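Local coordinates for protein lipase (PDB 5MAL) that hydrolyses ester bonds in triacylglycerols and other lipid esters as a secreted serine lipase that prefers medium-length acyl chains, at residues Asp9-Ser13 with Lys32-Ala36; Ser26-Ser30 with Phe49-Ser53; Gly186-Phe192 with Lys224-Val229. All blocks are in the same frame, centred on the assembly; numbering follows the deposited sequence.

Overall arrangement
The three contacts belong to one alpha/beta domain built on a parallel sheet. The touching residues of contact 1 are all buried, and it holds the nucleophile S10. It joins the short helix 10-13 to the start of helix 34-40 through serine and tyrosine hydroxyls and backbone oxygens. Contact 2 touches it, is partly buried and lies in loops apart from a short 3-10 turn at 26-27 and the end of strand 46-49. There a disulfide, an arginine and two waters tie loops together beside that sheet edge. Contact 3 lies at the other sheet edge, strand 184-186, and is mostly apolar. It meets contact 1 where Y226 packs on Y34. Contacts 2 and 3 do not touch.

Contact 1. Residues Asp9-Ser13 with Lys32-Ala36; sequences DSYSS and KSYPA
The Y34 ring turns its edge to Y11 O, which lies 3.5 Å from Y34 CE2, near the ring plane. P35 CD sits over one face of the same ring, toward its rim. The Y34 ring also meets that of Y226. At the ring's end Y34 OH bonds S12 OG at 2.7 Å; either hydroxyl could be the donor. S12 OG is also bonded to T78 OG1, so two groups hold this buried oxygen. A phenylalanine in place of Y34 would probably leave S12 OG with T78 as its remaining partner of these two. The backbone of 9-13 adds packing contacts, not hydrogen bonds: S13 O lies against S33 CB, and S12 O against P35 CD at 3.2 Å. Both helix starts are capped. D9 OD1 accepts from Y11 N at 3.1 Å, met from above the carboxylate plane, and is also bonded to T78 OG1. S33 OG stands between its backbone N and carbonyl carbon (chi1 67°). From there it accepts from A36 N at 3.3 Å, and it also bonds S30 O. S10 OG is bonded to H216 NE2, and the Y11 ring stacks on H216. This is the GDSL-type nucleophile motif of the SGNH hydrolases (here Gly-Asp-Ser-Tyr): S10 begins a short helix just after strand 3-8, behind its N-cap D9, in reach of the active-site histidine of a Ser/His dyad.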
ATOM      1  N   ASP A   9       4.019   3.988   1.603  1.00  8.38           N
ATOM      2  CA  ASP A   9       4.272   4.362   0.223  1.00  8.77           C
ATOM      3  C   ASP A   9       3.037   4.994  -0.373  1.00  7.70           C
ATOM      4  O   ASP A   9       2.238   5.572   0.342  1.00  8.54           O
ATOM      5  CB  ASP A   9       4.716   3.161  -0.600  1.00  8.73           C
ATOM      6  CG  ASP A   9       3.768   1.985  -0.493  1.00  8.49           C
ATOM      7  OD1 ASP A   9       2.568   2.180  -0.186  1.00  9.55           O
ATOM      8  OD2 ASP A   9       4.231   0.856  -0.738  1.00 11.91           O
ATOM      9  N   SER A  10       2.882   4.862  -1.682  1.00  7.46           N
ATOM     10  CA  SER A  10       1.874   5.611  -2.399  1.00  8.35           C
ATOM     11  C   SER A  10       0.477   5.074  -2.123  1.00  9.16           C
ATOM     12  O   SER A  10      -0.511   5.772  -2.343  1.00  8.64           O
ATOM     13  CB  SER A  10       2.172   5.566  -3.887  1.00  9.33           C
ATOM     14  OG  SER A  10       2.468   4.232  -4.253  1.00 14.15           O
ATOM     15  N   TYR A  11       0.385   3.824  -1.675  1.00  7.43           N
ATOM     16  CA  TYR A  11      -0.943   3.272  -1.372  1.00  6.17           C
ATOM     17  C   TYR A  11      -1.469   3.879  -0.087  1.00  7.57           C
ATOM     18  O   TYR A  11      -2.675   3.842   0.184  1.00  7.67           O
ATOM     19  CB  TYR A  11      -0.914   1.749  -1.287  1.00  6.34           C
ATOM     20  CG  TYR A  11      -0.768   1.155  -2.659  1.00 11.07           C
ATOM     21  CD1 TYR A  11       0.446   1.215  -3.317  1.00 14.63           C
ATOM     22  CD2 TYR A  11      -1.851   0.599  -3.325  1.00 10.09           C
ATOM     23  CE1 TYR A  11       0.592   0.720  -4.581  1.00 13.85           C
ATOM     24  CE2 TYR A  11      -1.710   0.099  -4.613  1.00  8.61           C
ATOM     25  CZ  TYR A  11      -0.479   0.171  -5.227  1.00 12.97           C
ATOM     26  OH  TYR A  11      -0.293  -0.328  -6.495  1.00 15.01           O
ATOM     27  N   SER A  12      -0.560   4.423   0.713  1.00  6.47           N
ATOM     28  CA  SER A  12      -0.961   5.071   1.950  1.00  6.49           C
ATOM     29  C   SER A  12      -1.042   6.564   1.741  1.00  5.63           C
ATOM     30  O   SER A  12      -1.908   7.216   2.309  1.00  8.69           O
ATOM     31  CB  SER A  12       0.004   4.764   3.096  1.00  7.36           C
ATOM     32  OG  SER A  12      -0.117   3.410   3.479  1.00  8.06           O
ATOM     33  N   SER A  13      -0.120   7.112   0.958  1.00  7.80           N
ATOM     34  CA  SER A  13      -0.157   8.552   0.704  1.00  8.69           C
ATOM     35  C   SER A  13      -1.390   8.877  -0.118  1.00  6.83           C
ATOM     36  O   SER A  13      -1.979   9.938   0.043  1.00  8.05           O
ATOM     37  CB  SER A  13       1.107   9.039  -0.018  1.00 10.52           C
ATOM     38  OG  SER A  13       1.042   8.776  -1.415  1.00  9.65           O
ATOM     39  N   LYS A  32      -7.803  12.472   0.307  1.00  8.89           N
ATOM     40  CA  LYS A  32      -8.759  11.388   0.137  1.00 11.53           C
ATOM     41  C   LYS A  32      -8.097  10.027   0.325  1.00 12.79           C
ATOM     42  O   LYS A  32      -8.705   8.992   0.063  1.00 10.63           O
ATOM     43  CB  LYS A  32      -9.421  11.465  -1.234  1.00 12.64           C
ATOM     44  CG  LYS A  32     -10.232  12.735  -1.419  1.00 18.47           C
ATOM     45  CD  LYS A  32     -11.037  12.714  -2.703  1.00 26.03           C
ATOM     46  CE  LYS A  32     -11.677  14.071  -2.953  1.00 29.80           C
ATOM     47  NZ  LYS A  32     -12.733  14.380  -1.958  1.00 39.82           N
ATOM     48  N   SER A  33      -6.852  10.038   0.780  1.00 10.89           N
ATOM     49  CA  SER A  33      -6.160   8.807   1.171  1.00  7.85           C
ATOM     50  C   SER A  33      -6.785   8.216   2.426  1.00  9.81           C
ATOM     51  O   SER A  33      -7.405   8.942   3.211  1.00 11.25           O
ATOM     52  CB  SER A  33      -4.689   9.096   1.442  1.00  8.14           C
ATOM     53  OG  SER A  33      -4.583   9.924   2.587  1.00  8.99           O
ATOM     54  N   TYR A  34      -6.608   6.917   2.670  1.00  5.93           N
ATOM     55  CA  TYR A  34      -7.300   6.384   3.844  1.00  8.35           C
ATOM     56  C   TYR A  34      -6.777   7.029   5.147  1.00  6.75           C
ATOM     57  O   TYR A  34      -7.565   7.268   6.044  1.00  8.96           O
ATOM     58  CB  TYR A  34      -7.225   4.847   3.910  1.00  8.06           C
ATOM     59  CG  TYR A  34      -5.868   4.290   4.220  1.00  7.42           C
ATOM     60  CD1 TYR A  34      -5.451   4.126   5.543  1.00  6.37           C
ATOM     61  CD2 TYR A  34      -5.015   3.891   3.201  1.00  6.81           C
ATOM     62  CE1 TYR A  34      -4.207   3.623   5.829  1.00  7.62           C
ATOM     63  CE2 TYR A  34      -3.769   3.375   3.477  1.00  5.33           C
ATOM     64  CZ  TYR A  34      -3.373   3.250   4.798  1.00  7.22           C
ATOM     65  OH  TYR A  34      -2.142   2.748   5.111  1.00  8.04           O
ATOM     66  N   PRO A  35      -5.463   7.361   5.247  1.00  8.24           N
ATOM     67  CA  PRO A  35      -5.120   7.998   6.521  1.00  7.88           C
ATOM     68  C   PRO A  35      -5.752   9.365   6.701  1.00  8.08           C
ATOM     69  O   PRO A  35      -6.196   9.677   7.796  1.00  8.11           O
ATOM     70  CB  PRO A  35      -3.592   8.130   6.445  1.00  6.73           C
ATOM     71  CG  PRO A  35      -3.177   7.029   5.537  1.00  5.93           C
ATOM     72  CD  PRO A  35      -4.240   7.065   4.472  1.00  7.28           C
ATOM     73  N   ALA A  36      -5.793  10.163   5.645  1.00  8.23           N
ATOM     74  CA  ALA A  36      -6.394  11.486   5.751  1.00  9.94           C
ATOM     75  C   ALA A  36      -7.893  11.369   6.039  1.00 10.08           C
ATOM     76  O   ALA A  36      -8.443  12.125   6.839  1.00 10.92           O
ATOM     77  CB  ALA A  36      -6.153  12.278   4.491  1.00 10.66           C
TER

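Contact 2. Residues Ser26-Ser30 with Phe49-Ser53; sequences SCKRS and FTACS
R29 NH1 donates to A51 O at 2.8 Å, the shortest direct hydrogen bond between the two segments. The bond is fairly straight (159°). A51 O lies near the guanidinium plane, while the NH1 group sits above the plane of the A51 carbonyl. F49 O lies over one face of the same guanidinium. It is 2.9 Å from R29 NE, but the angle is too poor for a hydrogen bond. A water bridges the group to T50 O, with only a weak bond on the R29 NH1 side. The aliphatic part of R29 packs on F49. R29 CD stands over the ring face, 3.5 Å from the ring centroid, in a CH-pi contact. The chain then bends at chi3 (-75°), which carries the charged end past the ring to the backbone oxygens. Any cation-pi attraction is therefore long and weak. S30 O meets the F49 ring at its edge. Farther along, C27 SG and C52 SG form a disulfide of 2.0 Å, with a torsion of -85° about the S-S bond, close to the relaxed value. Beside it S53 N donates to C27 O at 2.9 Å. A second water links S26 OG to S53 O. The contact pins the loop between helices 10-13 and 34-40 to the one after strand 46-49. The A51 and S53 side chains touch S12 and S10 of helix 10-13, and F49 rests on A6 of strand 3-8.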
ATOM      1  N   SER A  26       6.520  15.781  -3.534  1.00 13.97           N
ATOM      2  CA  SER A  26       6.415  14.599  -4.364  1.00 16.41           C
ATOM      3  C   SER A  26       5.823  13.411  -3.603  1.00 22.07           C
ATOM      4  O   SER A  26       5.566  12.366  -4.192  1.00 22.03           O
ATOM      5  CB  SER A  26       7.784  14.228  -4.918  1.00 18.31           C
ATOM      6  OG  SER A  26       8.642  13.801  -3.886  1.00 18.01           O
ATOM      7  N   CYS A  27       5.612  13.567  -2.300  1.00 20.97           N
ATOM      8  CA  CYS A  27       5.026  12.488  -1.512  1.00 17.80           C
ATOM      9  C   CYS A  27       3.599  12.200  -1.949  1.00 14.02           C
ATOM     10  O   CYS A  27       3.121  11.083  -1.787  1.00 15.00           O
ATOM     11  CB  CYS A  27       5.062  12.825  -0.021  1.00 14.62           C
ATOM     12  SG  CYS A  27       6.690  12.637   0.697  1.00 19.14           S
ATOM     13  N   LYS A  28       2.930  13.213  -2.508  1.00 12.13           N
ATOM     14  CA  LYS A  28       1.583  13.071  -3.026  1.00 14.19           C
ATOM     15  C   LYS A  28       0.652  12.519  -1.952  1.00 16.11           C
ATOM     16  O   LYS A  28       0.007  11.500  -2.139  1.00 11.82           O
ATOM     17  CB  LYS A  28       1.577  12.170  -4.266  1.00 20.26           C
ATOM     18  CG  LYS A  28       2.001  12.862  -5.553  1.00 17.85           C
ATOM     19  CD  LYS A  28       0.933  13.818  -6.041  1.00 27.81           C
ATOM     20  CE  LYS A  28       1.303  14.387  -7.406  1.00 31.05           C
ATOM     21  NZ  LYS A  28       0.386  15.491  -7.803  1.00 33.60           N
ATOM     22  N   ARG A  29       0.613  13.188  -0.810  1.00 13.46           N
ATOM     23  CA  ARG A  29      -0.317  12.812   0.242  1.00 12.21           C
ATOM     24  C   ARG A  29      -1.694  13.400  -0.010  1.00 14.89           C
ATOM     25  O   ARG A  29      -1.922  14.600   0.139  1.00 16.27           O
ATOM     26  CB  ARG A  29       0.208  13.242   1.606  1.00  9.99           C
ATOM     27  CG  ARG A  29       1.358  12.338   2.062  1.00 10.95           C
ATOM     28  CD  ARG A  29       1.784  12.629   3.494  1.00 11.81           C
ATOM     29  NE  ARG A  29       2.565  13.856   3.630  1.00 15.68           N
ATOM     30  CZ  ARG A  29       3.895  13.931   3.592  1.00 15.56           C
ATOM     31  NH1 ARG A  29       4.626  12.851   3.392  1.00 12.11           N
ATOM     32  NH2 ARG A  29       4.496  15.113   3.749  1.00 16.88           N
ATOM     33  N   SER A  30      -2.609  12.513  -0.371  1.00 10.97           N
ATOM     34  CA  SER A  30      -3.963  12.873  -0.722  1.00 12.64           C
ATOM     35  C   SER A  30      -4.846  13.082   0.492  1.00 15.52           C
ATOM     36  O   SER A  30      -4.770  12.311   1.445  1.00 12.53           O
ATOM     37  CB  SER A  30      -4.557  11.773  -1.594  1.00 12.81           C
ATOM     38  OG  SER A  30      -5.957  11.915  -1.672  1.00 15.58           O
ATOM     39  N   PHE A  49       1.295  12.694   8.997  1.00  7.63           N
ATOM     40  CA  PHE A  49       1.171  11.947   7.763  1.00  7.55           C
ATOM     41  C   PHE A  49       2.486  12.016   7.025  1.00 10.41           C
ATOM     42  O   PHE A  49       2.785  13.041   6.408  1.00 10.86           O
ATOM     43  CB  PHE A  49       0.028  12.554   6.946  1.00  9.00           C
ATOM     44  CG  PHE A  49      -0.473  11.702   5.811  1.00  8.30           C
ATOM     45  CD1 PHE A  49      -0.079  10.377   5.657  1.00  7.68           C
ATOM     46  CD2 PHE A  49      -1.427  12.224   4.943  1.00  9.09           C
ATOM     47  CE1 PHE A  49      -0.585   9.595   4.605  1.00  8.95           C
ATOM     48  CE2 PHE A  49      -1.955  11.455   3.907  1.00  9.34           C
ATOM     49  CZ  PHE A  49      -1.536  10.136   3.739  1.00  7.67           C
ATOM     50  N   THR A  50       3.272  10.949   7.100  1.00  7.85           N
ATOM     51  CA  THR A  50       4.609  10.968   6.519  1.00 10.18           C
ATOM     52  C   THR A  50       4.761   9.966   5.371  1.00 12.56           C
ATOM     53  O   THR A  50       5.823   9.863   4.764  1.00 11.19           O
ATOM     54  CB  THR A  50       5.687  10.689   7.585  1.00 12.67           C
ATOM     55  OG1 THR A  50       5.432   9.426   8.207  1.00  9.39           O
ATOM     56  CG2 THR A  50       5.673  11.780   8.635  1.00 13.36           C
ATOM     57  N   ALA A  51       3.700   9.227   5.077  1.00 10.29           N
ATOM     58  CA  ALA A  51       3.703   8.330   3.930  1.00 10.01           C
ATOM     59  C   ALA A  51       4.111   9.096   2.680  1.00  9.16           C
ATOM     60  O   ALA A  51       3.852  10.293   2.568  1.00 10.01           O
ATOM     61  CB  ALA A  51       2.319   7.689   3.742  1.00  8.57           C
ATOM     62  N   CYS A  52       4.733   8.414   1.735  1.00 10.02           N
ATOM     63  CA  CYS A  52       5.323   9.130   0.619  1.00 16.23           C
ATOM     64  C   CYS A  52       5.395   8.262  -0.616  1.00 10.57           C
ATOM     65  O   CYS A  52       5.875   7.140  -0.574  1.00 11.78           O
ATOM     66  CB  CYS A  52       6.719   9.635   1.005  1.00 16.86           C
ATOM     67  SG  CYS A  52       7.382  10.917  -0.088  1.00 18.89           S
ATOM     68  N   SER A  53       4.891   8.786  -1.720  1.00 12.52           N
ATOM     69  CA  SER A  53       4.975   8.069  -2.979  1.00 12.24           C
ATOM     70  C   SER A  53       6.416   7.661  -3.250  1.00 12.33           C
ATOM     71  O   SER A  53       7.341   8.458  -3.058  1.00 19.57           O
ATOM     72  CB  SER A  53       4.449   8.935  -4.123  1.00 12.82           C
ATOM     73  OG  SER A  53       4.604   8.252  -5.355  1.00 17.71           O
TER
HETATM   74  O   HOH W   1       8.438  11.230  -3.434  1.00 21.88           O
HETATM   75  O   HOH W   2       7.591  11.921   4.568  1.00 25.26           O

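Contact 3. Residues Gly186-Phe192 with Lys224-Val229; sequences GDVNTTF and KGYLPV
V188 CG1 sits over one face of the Y226 ring, 3.8 Å from its centroid, in a CH-pi contact. This is part of the tightly packed side. F192 CE1 comes within 3.6 Å of Y226 CD1, at the edge of the F192 ring. The two ring planes are 74° apart and meet obliquely. Two glycines allow close approach of the backbone. F192 CE1 lies 3.5 Å from G225 CA, and V229 CG1 lies 3.4 Å from G186 CA. V229 CG1 points there because it is anti to its own backbone N (chi1 178°). Its other methyl, CG2, faces V188 and the hydroxyls of T190 and T191. T191 OG1 is 2.7 Å from G225 O and 3.0 Å from V188 O, and its single proton could serve either. Toward solvent the contact thins. T191 CG2 comes only within 4.3 Å of P228 CB, and K224 leads its amine away from the partner segment. T190 is exposed, but its OG1 is held by D187 O at 2.7 Å. D187 OD1 accepts from N189 N and caps the turn into helix 189-192. On the buried side Y226 OH bonds G140 O, and Y226 and V229 reach L139 of strand 135-139. The C-terminal helix 219-232 thus covers the end of edge strand 184-186 and the short helix after it, as expected in the alpha/beta/alpha sandwich of SGNH hydrolases.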
ATOM      1  N   GLY A 186      -4.270  -5.634   8.016  1.00 11.05           N
ATOM      2  CA  GLY A 186      -5.526  -5.334   7.367  1.00  9.13           C
ATOM      3  C   GLY A 186      -5.459  -5.828   5.936  1.00 10.39           C
ATOM      4  O   GLY A 186      -4.720  -5.293   5.098  1.00 10.71           O
ATOM      5  N   ASP A 187      -6.209  -6.886   5.665  1.00 11.16           N
ATOM      6  CA  ASP A 187      -6.259  -7.468   4.330  1.00 13.59           C
ATOM      7  C   ASP A 187      -7.241  -6.677   3.477  1.00 13.26           C
ATOM      8  O   ASP A 187      -8.450  -6.744   3.692  1.00 11.74           O
ATOM      9  CB  ASP A 187      -6.678  -8.936   4.415  1.00 14.98           C
ATOM     10  CG  ASP A 187      -6.793  -9.596   3.055  1.00 19.34           C
ATOM     11  OD1 ASP A 187      -6.448  -8.964   2.035  1.00 16.83           O
ATOM     12  OD2 ASP A 187      -7.221 -10.770   3.015  1.00 20.22           O
ATOM     13  N   VAL A 188      -6.744  -5.933   2.500  1.00  9.32           N
ATOM     14  CA  VAL A 188      -7.664  -5.075   1.760  1.00  9.24           C
ATOM     15  C   VAL A 188      -8.380  -5.819   0.636  1.00 10.23           C
ATOM     16  O   VAL A 188      -9.243  -5.255  -0.024  1.00  8.86           O
ATOM     17  CB  VAL A 188      -6.953  -3.829   1.194  1.00  8.08           C
ATOM     18  CG1 VAL A 188      -6.461  -2.951   2.350  1.00  8.33           C
ATOM     19  CG2 VAL A 188      -5.814  -4.208   0.249  1.00  9.48           C
ATOM     20  N   ASN A 189      -8.065  -7.093   0.441  1.00 12.56           N
ATOM     21  CA  ASN A 189      -8.846  -7.890  -0.493  1.00 11.28           C
ATOM     22  C   ASN A 189     -10.246  -8.125   0.036  1.00 13.41           C
ATOM     23  O   ASN A 189     -11.151  -8.487  -0.714  1.00 12.96           O
ATOM     24  CB  ASN A 189      -8.167  -9.222  -0.765  1.00 10.49           C
ATOM     25  CG  ASN A 189      -6.959  -9.071  -1.624  1.00 10.90           C
ATOM     26  OD1 ASN A 189      -6.987  -8.347  -2.617  1.00 14.83           O
ATOM     27  ND2 ASN A 189      -5.879  -9.741  -1.250  1.00 15.53           N
ATOM     28  N   THR A 190     -10.431  -7.922   1.333  1.00 11.33           N
ATOM     29  CA  THR A 190     -11.753  -8.109   1.904  1.00 11.12           C
ATOM     30  C   THR A 190     -12.702  -7.087   1.287  1.00 13.59           C
ATOM     31  O   THR A 190     -13.885  -7.361   1.082  1.00 14.92           O
ATOM     32  CB  THR A 190     -11.733  -7.983   3.430  1.00 16.26           C
ATOM     33  OG1 THR A 190     -11.160  -6.728   3.807  1.00 15.24           O
ATOM     34  CG2 THR A 190     -10.902  -9.101   4.032  1.00 16.83           C
ATOM     35  N   THR A 191     -12.171  -5.918   0.960  1.00  9.69           N
ATOM     36  CA  THR A 191     -13.001  -4.850   0.404  1.00  8.17           C
ATOM     37  C   THR A 191     -12.816  -4.680  -1.098  1.00 11.20           C
ATOM     38  O   THR A 191     -13.749  -4.270  -1.782  1.00 11.65           O
ATOM     39  CB  THR A 191     -12.708  -3.510   1.064  1.00 11.50           C
ATOM     40  OG1 THR A 191     -11.292  -3.294   1.061  1.00 11.01           O
ATOM     41  CG2 THR A 191     -13.224  -3.496   2.511  1.00 12.70           C
ATOM     42  N   PHE A 192     -11.607  -4.940  -1.605  1.00 11.44           N
ATOM     43  CA  PHE A 192     -11.354  -4.776  -3.043  1.00  8.52           C
ATOM     44  C   PHE A 192     -11.891  -5.929  -3.897  1.00 12.28           C
ATOM     45  O   PHE A 192     -11.939  -5.818  -5.121  1.00 11.61           O
ATOM     46  CB  PHE A 192      -9.847  -4.604  -3.319  1.00  8.45           C
ATOM     47  CG  PHE A 192      -9.348  -3.194  -3.140  1.00  9.56           C
ATOM     48  CD1 PHE A 192      -8.907  -2.753  -1.902  1.00 10.75           C
ATOM     49  CD2 PHE A 192      -9.317  -2.309  -4.222  1.00  8.82           C
ATOM     50  CE1 PHE A 192      -8.437  -1.449  -1.730  1.00 11.86           C
ATOM     51  CE2 PHE A 192      -8.841  -1.004  -4.065  1.00 10.06           C
ATOM     52  CZ  PHE A 192      -8.403  -0.572  -2.811  1.00  9.87           C
ATOM     53  N   LYS A 224     -13.426   3.333   0.328  1.00 10.96           N
ATOM     54  CA  LYS A 224     -14.176   2.117   0.633  1.00 10.75           C
ATOM     55  C   LYS A 224     -13.387   0.836   0.532  1.00  9.17           C
ATOM     56  O   LYS A 224     -13.879  -0.225   0.912  1.00 10.73           O
ATOM     57  CB  LYS A 224     -15.381   2.012  -0.263  1.00 13.35           C
ATOM     58  CG  LYS A 224     -16.487   2.878   0.223  1.00 17.58           C
ATOM     59  CD  LYS A 224     -17.161   3.432  -0.964  1.00 30.36           C
ATOM     60  CE  LYS A 224     -17.845   2.345  -1.764  1.00 29.93           C
ATOM     61  NZ  LYS A 224     -18.764   2.895  -2.800  1.00 11.77           N
ATOM     62  N   GLY A 225     -12.175   0.928  -0.001  1.00  8.20           N
ATOM     63  CA  GLY A 225     -11.296  -0.220  -0.022  1.00  9.06           C
ATOM     64  C   GLY A 225     -10.383  -0.137   1.185  1.00  8.74           C
ATOM     65  O   GLY A 225     -10.487  -0.945   2.104  1.00  9.38           O
ATOM     66  N   TYR A 226      -9.502   0.860   1.211  1.00  9.24           N
ATOM     67  CA  TYR A 226      -8.545   0.957   2.310  1.00  5.31           C
ATOM     68  C   TYR A 226      -9.112   1.435   3.630  1.00  6.34           C
ATOM     69  O   TYR A 226      -8.874   0.811   4.657  1.00  7.00           O
ATOM     70  CB  TYR A 226      -7.378   1.868   1.928  1.00  7.61           C
ATOM     71  CG  TYR A 226      -6.288   1.080   1.296  1.00  6.37           C
ATOM     72  CD1 TYR A 226      -6.287   0.841  -0.074  1.00  9.74           C
ATOM     73  CD2 TYR A 226      -5.261   0.531   2.070  1.00  6.41           C
ATOM     74  CE1 TYR A 226      -5.282   0.090  -0.659  1.00  7.98           C
ATOM     75  CE2 TYR A 226      -4.271  -0.225   1.503  1.00  6.66           C
ATOM     76  CZ  TYR A 226      -4.285  -0.439   0.136  1.00  5.42           C
ATOM     77  OH  TYR A 226      -3.293  -1.183  -0.427  1.00  9.23           O
ATOM     78  N   LEU A 227      -9.842   2.542   3.612  1.00  8.58           N
ATOM     79  CA  LEU A 227     -10.284   3.148   4.867  1.00  6.60           C
ATOM     80  C   LEU A 227     -11.122   2.191   5.722  1.00  8.69           C
ATOM     81  O   LEU A 227     -10.909   2.120   6.925  1.00  8.53           O
ATOM     82  CB  LEU A 227     -11.056   4.439   4.590  1.00  6.92           C
ATOM     83  CG  LEU A 227     -11.738   5.032   5.826  1.00  9.25           C
ATOM     84  CD1 LEU A 227     -10.720   5.460   6.868  1.00 10.35           C
ATOM     85  CD2 LEU A 227     -12.643   6.198   5.426  1.00 12.85           C
ATOM     86  N   PRO A 228     -12.055   1.433   5.109  1.00 10.98           N
ATOM     87  CA  PRO A 228     -12.828   0.545   5.982  1.00 10.43           C
ATOM     88  C   PRO A 228     -11.953  -0.501   6.663  1.00 10.09           C
ATOM     89  O   PRO A 228     -12.233  -0.933   7.785  1.00  9.69           O
ATOM     90  CB  PRO A 228     -13.834  -0.092   5.020  1.00 10.54           C
ATOM     91  CG  PRO A 228     -14.027   0.954   3.955  1.00 11.80           C
ATOM     92  CD  PRO A 228     -12.624   1.483   3.749  1.00  7.71           C
ATOM     93  N   VAL A 229     -10.863  -0.883   6.011  1.00  7.65           N
ATOM     94  CA  VAL A 229      -9.949  -1.840   6.618  1.00  7.69           C
ATOM     95  C   VAL A 229      -9.193  -1.217   7.800  1.00  8.93           C
ATOM     96  O   VAL A 229      -9.008  -1.866   8.821  1.00  9.17           O
ATOM     97  CB  VAL A 229      -8.984  -2.390   5.577  1.00 10.16           C
ATOM     98  CG1 VAL A 229      -8.012  -3.346   6.208  1.00 11.18           C
ATOM     99  CG2 VAL A 229      -9.789  -3.107   4.509  1.00  8.22           C
TER